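Local atomic coordinates of putative secreted lipase (Streptomyces sp. W007, PDB entry 5H6B), a protein that probably catalyses the hydrolysis of triacylglycerols as a thermostable secreted lipase of the alpha/beta-hydrolase superfamily. Residues G78-S83 against G112-Y117; G133-N138 against R207-D212. All blocks are in the same frame, centred on the assembly; numbering follows the deposited sequence.

Contact 1 of 2, residues G78-S83 against G112-Y117; sequences GPIDKS and GMMPNY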
# COMPACT_ATOMS: atom_id res chain seq x y z
N GLY A 78 -15.80 0.43 1.87
CA GLY A 78 -16.64 -0.14 0.83
C GLY A 78 -16.08 -1.42 0.22
O GLY A 78 -14.98 -1.87 0.58
N PRO A 79 -16.83 -2.02 -0.71
CA PRO A 79 -16.41 -3.28 -1.31
C PRO A 79 -15.07 -3.16 -2.01
O PRO A 79 -14.84 -2.20 -2.76
CB PRO A 79 -17.53 -3.60 -2.31
CG PRO A 79 -18.72 -2.89 -1.79
CD PRO A 79 -18.20 -1.65 -1.12
N ILE A 80 -14.19 -4.12 -1.78
CA ILE A 80 -12.80 -3.96 -2.23
C ILE A 80 -12.68 -4.03 -3.76
O ILE A 80 -11.80 -3.37 -4.33
CB ILE A 80 -11.82 -4.91 -1.47
CG1 ILE A 80 -11.97 -4.68 0.04
CG2 ILE A 80 -10.37 -4.65 -1.91
CD1 ILE A 80 -10.96 -5.35 0.92
N ASP A 81 -13.57 -4.76 -4.42
CA ASP A 81 -13.62 -4.73 -5.90
C ASP A 81 -13.93 -3.34 -6.43
O ASP A 81 -13.28 -2.90 -7.37
CB ASP A 81 -14.57 -5.79 -6.50
CG ASP A 81 -16.00 -5.71 -5.96
OD1 ASP A 81 -16.24 -5.01 -4.96
OD2 ASP A 81 -16.88 -6.39 -6.52
N LYS A 82 -14.87 -2.63 -5.81
CA LYS A 82 -15.14 -1.22 -6.16
C LYS A 82 -13.92 -0.34 -5.87
O LYS A 82 -13.59 0.57 -6.65
CB LYS A 82 -16.34 -0.64 -5.40
CG LYS A 82 -17.66 -1.38 -5.55
CD LYS A 82 -18.16 -1.39 -6.98
CE LYS A 82 -19.49 -2.12 -7.04
NZ LYS A 82 -20.09 -2.01 -8.40
N SER A 83 -13.25 -0.60 -4.75
CA SER A 83 -12.04 0.15 -4.41
C SER A 83 -10.94 0.01 -5.48
O SER A 83 -10.27 0.99 -5.85
CB SER A 83 -11.53 -0.24 -3.03
OG SER A 83 -12.40 0.23 -2.01
N GLY A 112 -1.89 -2.20 0.33
CA GLY A 112 -0.87 -3.04 -0.29
C GLY A 112 -1.45 -4.30 -0.93
O GLY A 112 -0.83 -4.88 -1.81
N MET A 113 -2.63 -4.72 -0.47
CA MET A 113 -3.29 -5.91 -1.01
C MET A 113 -4.24 -5.61 -2.16
O MET A 113 -4.17 -6.26 -3.20
CB MET A 113 -4.01 -6.66 0.11
CG MET A 113 -4.87 -7.82 -0.39
SD MET A 113 -6.55 -7.27 -0.77
CE MET A 113 -7.32 -7.24 0.85
N MET A 114 -5.15 -4.66 -1.97
CA MET A 114 -6.16 -4.29 -2.97
C MET A 114 -5.67 -4.07 -4.42
O MET A 114 -6.37 -4.46 -5.34
CB MET A 114 -6.96 -3.06 -2.50
CG MET A 114 -7.90 -2.44 -3.53
SD MET A 114 -7.09 -1.23 -4.57
CE MET A 114 -7.38 0.26 -3.62
N PRO A 115 -4.50 -3.41 -4.64
CA PRO A 115 -3.95 -3.27 -6.01
C PRO A 115 -3.70 -4.60 -6.80
O PRO A 115 -3.69 -4.59 -8.03
CB PRO A 115 -2.63 -2.55 -5.78
CG PRO A 115 -2.86 -1.74 -4.54
CD PRO A 115 -3.77 -2.57 -3.68
N ASN A 116 -3.52 -5.71 -6.09
CA ASN A 116 -3.42 -7.01 -6.74
C ASN A 116 -4.70 -7.40 -7.49
O ASN A 116 -4.64 -8.09 -8.51
CB ASN A 116 -3.03 -8.08 -5.73
CG ASN A 116 -1.67 -7.82 -5.11
OD1 ASN A 116 -1.55 -7.54 -3.92
ND2 ASN A 116 -0.64 -7.87 -5.93
N TYR A 117 -5.85 -6.91 -7.01
CA TYR A 117 -7.11 -7.05 -7.74
C TYR A 117 -7.08 -6.26 -9.06
O TYR A 117 -7.51 -6.75 -10.11
CB TYR A 117 -8.28 -6.60 -6.88
CG TYR A 117 -9.63 -7.06 -7.39
CD1 TYR A 117 -10.29 -6.36 -8.39
CD2 TYR A 117 -10.23 -8.21 -6.88
CE1 TYR A 117 -11.51 -6.79 -8.88
CE2 TYR A 117 -11.46 -8.64 -7.35
CZ TYR A 117 -12.09 -7.93 -8.35
OH TYR A 117 -13.31 -8.35 -8.81

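Contact 2 of 2, residues G133-N138 against R207-D212; sequences GIAPDN and RTQYLD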
# COMPACT_ATOMS: atom_id res chain seq x y z
N GLY A 133 4.23 -3.20 -1.00
CA GLY A 133 3.25 -3.42 0.04
C GLY A 133 3.93 -3.32 1.39
O GLY A 133 4.94 -3.97 1.62
N ILE A 134 3.37 -2.49 2.27
CA ILE A 134 3.84 -2.34 3.63
C ILE A 134 2.74 -2.94 4.49
O ILE A 134 1.60 -2.50 4.43
CB ILE A 134 4.06 -0.86 4.02
CG1 ILE A 134 4.84 -0.12 2.94
CG2 ILE A 134 4.80 -0.77 5.34
CD1 ILE A 134 5.05 1.35 3.23
N ALA A 135 3.09 -3.96 5.25
CA ALA A 135 2.16 -4.76 6.03
C ALA A 135 0.89 -5.16 5.27
O ALA A 135 -0.20 -5.09 5.81
CB ALA A 135 1.83 -4.05 7.33
N PRO A 136 1.03 -5.60 4.00
CA PRO A 136 -0.18 -5.88 3.21
C PRO A 136 -0.87 -7.19 3.62
O PRO A 136 -0.18 -8.20 3.83
CB PRO A 136 0.38 -6.01 1.80
CG PRO A 136 1.74 -6.60 2.00
CD PRO A 136 2.25 -6.03 3.29
N ASP A 137 -2.20 -7.20 3.75
CA ASP A 137 -2.90 -8.46 4.06
C ASP A 137 -3.21 -9.26 2.80
O ASP A 137 -4.38 -9.47 2.45
CB ASP A 137 -4.13 -8.27 4.96
CG ASP A 137 -5.19 -7.33 4.36
OD1 ASP A 137 -4.92 -6.44 3.52
OD2 ASP A 137 -6.34 -7.49 4.81
N ASN A 138 -2.16 -9.78 2.17
CA ASN A 138 -2.26 -10.35 0.80
C ASN A 138 -3.08 -11.65 0.70
O ASN A 138 -3.58 -11.98 -0.38
CB ASN A 138 -0.88 -10.51 0.15
CG ASN A 138 -0.38 -9.21 -0.49
OD1 ASN A 138 -1.11 -8.59 -1.25
ND2 ASN A 138 0.87 -8.82 -0.20
N ARG A 207 3.77 -13.82 8.09
CA ARG A 207 4.21 -14.48 6.84
C ARG A 207 3.16 -14.55 5.73
O ARG A 207 3.53 -14.51 4.57
CB ARG A 207 4.74 -15.90 7.14
CG ARG A 207 6.10 -15.88 7.80
CD ARG A 207 6.75 -17.25 7.83
NE ARG A 207 8.20 -17.17 8.01
CZ ARG A 207 8.83 -17.06 9.19
NH1 ARG A 207 8.17 -17.02 10.35
NH2 ARG A 207 10.17 -17.01 9.21
N THR A 208 1.88 -14.59 6.08
CA THR A 208 0.81 -14.52 5.07
C THR A 208 0.76 -13.18 4.32
O THR A 208 0.06 -13.06 3.31
CB THR A 208 -0.59 -14.76 5.69
OG1 THR A 208 -0.86 -13.76 6.68
CG2 THR A 208 -0.69 -16.16 6.30
N GLN A 209 1.50 -12.18 4.80
CA GLN A 209 1.63 -10.91 4.09
C GLN A 209 2.54 -11.06 2.86
O GLN A 209 2.36 -10.36 1.87
CB GLN A 209 2.19 -9.83 5.01
CG GLN A 209 1.35 -9.60 6.25
CD GLN A 209 2.02 -8.65 7.21
OE1 GLN A 209 2.84 -7.82 6.82
NE2 GLN A 209 1.69 -8.78 8.49
N TYR A 210 3.51 -11.97 2.96
CA TYR A 210 4.47 -12.22 1.89
C TYR A 210 3.82 -12.75 0.62
O TYR A 210 2.85 -13.49 0.68
CB TYR A 210 5.54 -13.23 2.32
CG TYR A 210 6.49 -12.78 3.40
CD1 TYR A 210 6.82 -11.42 3.58
CD2 TYR A 210 7.12 -13.72 4.22
CE1 TYR A 210 7.71 -11.04 4.57
CE2 TYR A 210 8.02 -13.34 5.20
CZ TYR A 210 8.31 -12.00 5.36
OH TYR A 210 9.18 -11.60 6.33
N LEU A 211 4.37 -12.32 -0.52
CA LEU A 211 3.96 -12.79 -1.82
C LEU A 211 4.94 -13.86 -2.34
O LEU A 211 6.06 -13.99 -1.88
CB LEU A 211 3.89 -11.62 -2.80
CG LEU A 211 2.77 -10.61 -2.57
CD1 LEU A 211 3.06 -9.34 -3.37
CD2 LEU A 211 1.41 -11.14 -2.95
N ASP A 212 4.48 -14.62 -3.33
CA ASP A 212 5.27 -15.67 -3.95
C ASP A 212 5.28 -15.47 -5.45
O ASP A 212 4.25 -15.21 -6.07
CB ASP A 212 4.66 -17.02 -3.61
CG ASP A 212 5.23 -18.15 -4.43
OD1 ASP A 212 6.27 -18.73 -4.05
OD2 ASP A 212 4.59 -18.49 -5.45

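Contact 1 of 2, residues G78-S83 against G112-Y117
Ile-80 reaches Met-114 with its CG2 branch, which lies anti to the backbone N, while chi1 of -55° puts CG1 beside that N, and CD1 then meets CE of Met-113. Met-114 answers with CG also anti to N (chi1 171°), then bends at its next two torsions. CG2 of Ile-80 packs on CG of Met-114 at 3.7 Å. Past the bend, the methyl CE of Met-114 lies 3.7 Å from the backbone O of Ser-83 and 4.2 Å from its CB. Met-113 touches with its end alone: its CE is 4.1 Å from CD1 of Ile-80, and the two side chains cross at about a right angle. CA of Asp-81 lies over one face of the Tyr-117 ring, 4.2 Å above its plane and offset toward the rim. OH of Tyr-117, 3.7 Å from CB of Asp-81, makes a weak hydrogen bond to NZ of Lys-179. OD1 of Asp-81 accepts the N-H of Lys-82 in a bent bond from above the carboxylate plane. Helix 80-98 thus packs on the helical region just after the probable nucleophile elbow of an alpha/beta hydrolase. Phe-176 of helix 175-181 packs against Ile-80, Met-113 and Tyr-117, and Leu-87 against Met-114.

Contact 2 of 2, residues G133-N138 against R207-D212
An N-H of Asn-138 ND2 is donated to the backbone O of Gln-209 at 3.0 Å. The bond is nearly straight, 172° at the hydrogen. It lies in the carbonyl plane of Gln-209 and close to the amide plane of Asn-138, so it helps to fix the rotation of that amide. The side chains of Leu-211 and Asn-138 cross at about a right angle. CD2 of Leu-211 is 3.6 Å from CG of Asn-138, and its CG is 3.5 Å from ND2 of Asn-138. Gln-209 crosses Pro-136 at about a right angle and ends at Ala-135. Its chain is extended beyond CG (chi2 173°), which carries OE1 to within 3.2 Å of CA of Ala-135. Nearer the backbone, O of Pro-136 lies 3.1 Å from CB of Gln-209 and also makes a CA-H...O contact with Gln-209. In the next shell, NE2 of Gln-209 donates to O of Val-203 and weakly to OD2 of Asp-200. Asp-137 is the centre of an inverse gamma turn, and its OD2 accepts from NE2 of Gln-170. O of Thr-208 is hydrogen-bonded to ND1 of His-139, a zinc ligand together with Asp-185. Segment 133-138 holds the last two residues of strand 128-134 and the loop that follows. Loops at these strand ends carry the active site in alpha/beta hydrolases, and Asp-200 is probably the acid of a Ser-His-Asp triad.

Overall arrangement
The two contacts lie on neighbouring parts of the fold, with centres 14 Å apart. They meet where segment 112-117 comes against the loop after strand 128-134. CG of Met-113 is 3.3 Å from O of Asp-137, and CB of Pro-136 is 3.7 Å from C of Gly-112. Met-113 therefore packs on Ile-80 in contact 1 and on the loop of contact 2. Segment 112-117 follows the GxSxG pattern of a probable nucleophile elbow at Ser-109. Contact 2 borders the probable triad, and its Ala-135 touches the probable histidine, His-232. Met-113 of contact 1 lies near the triad without touching it. The side chain of Leu-211 is about 6 Å from a bound zinc ion.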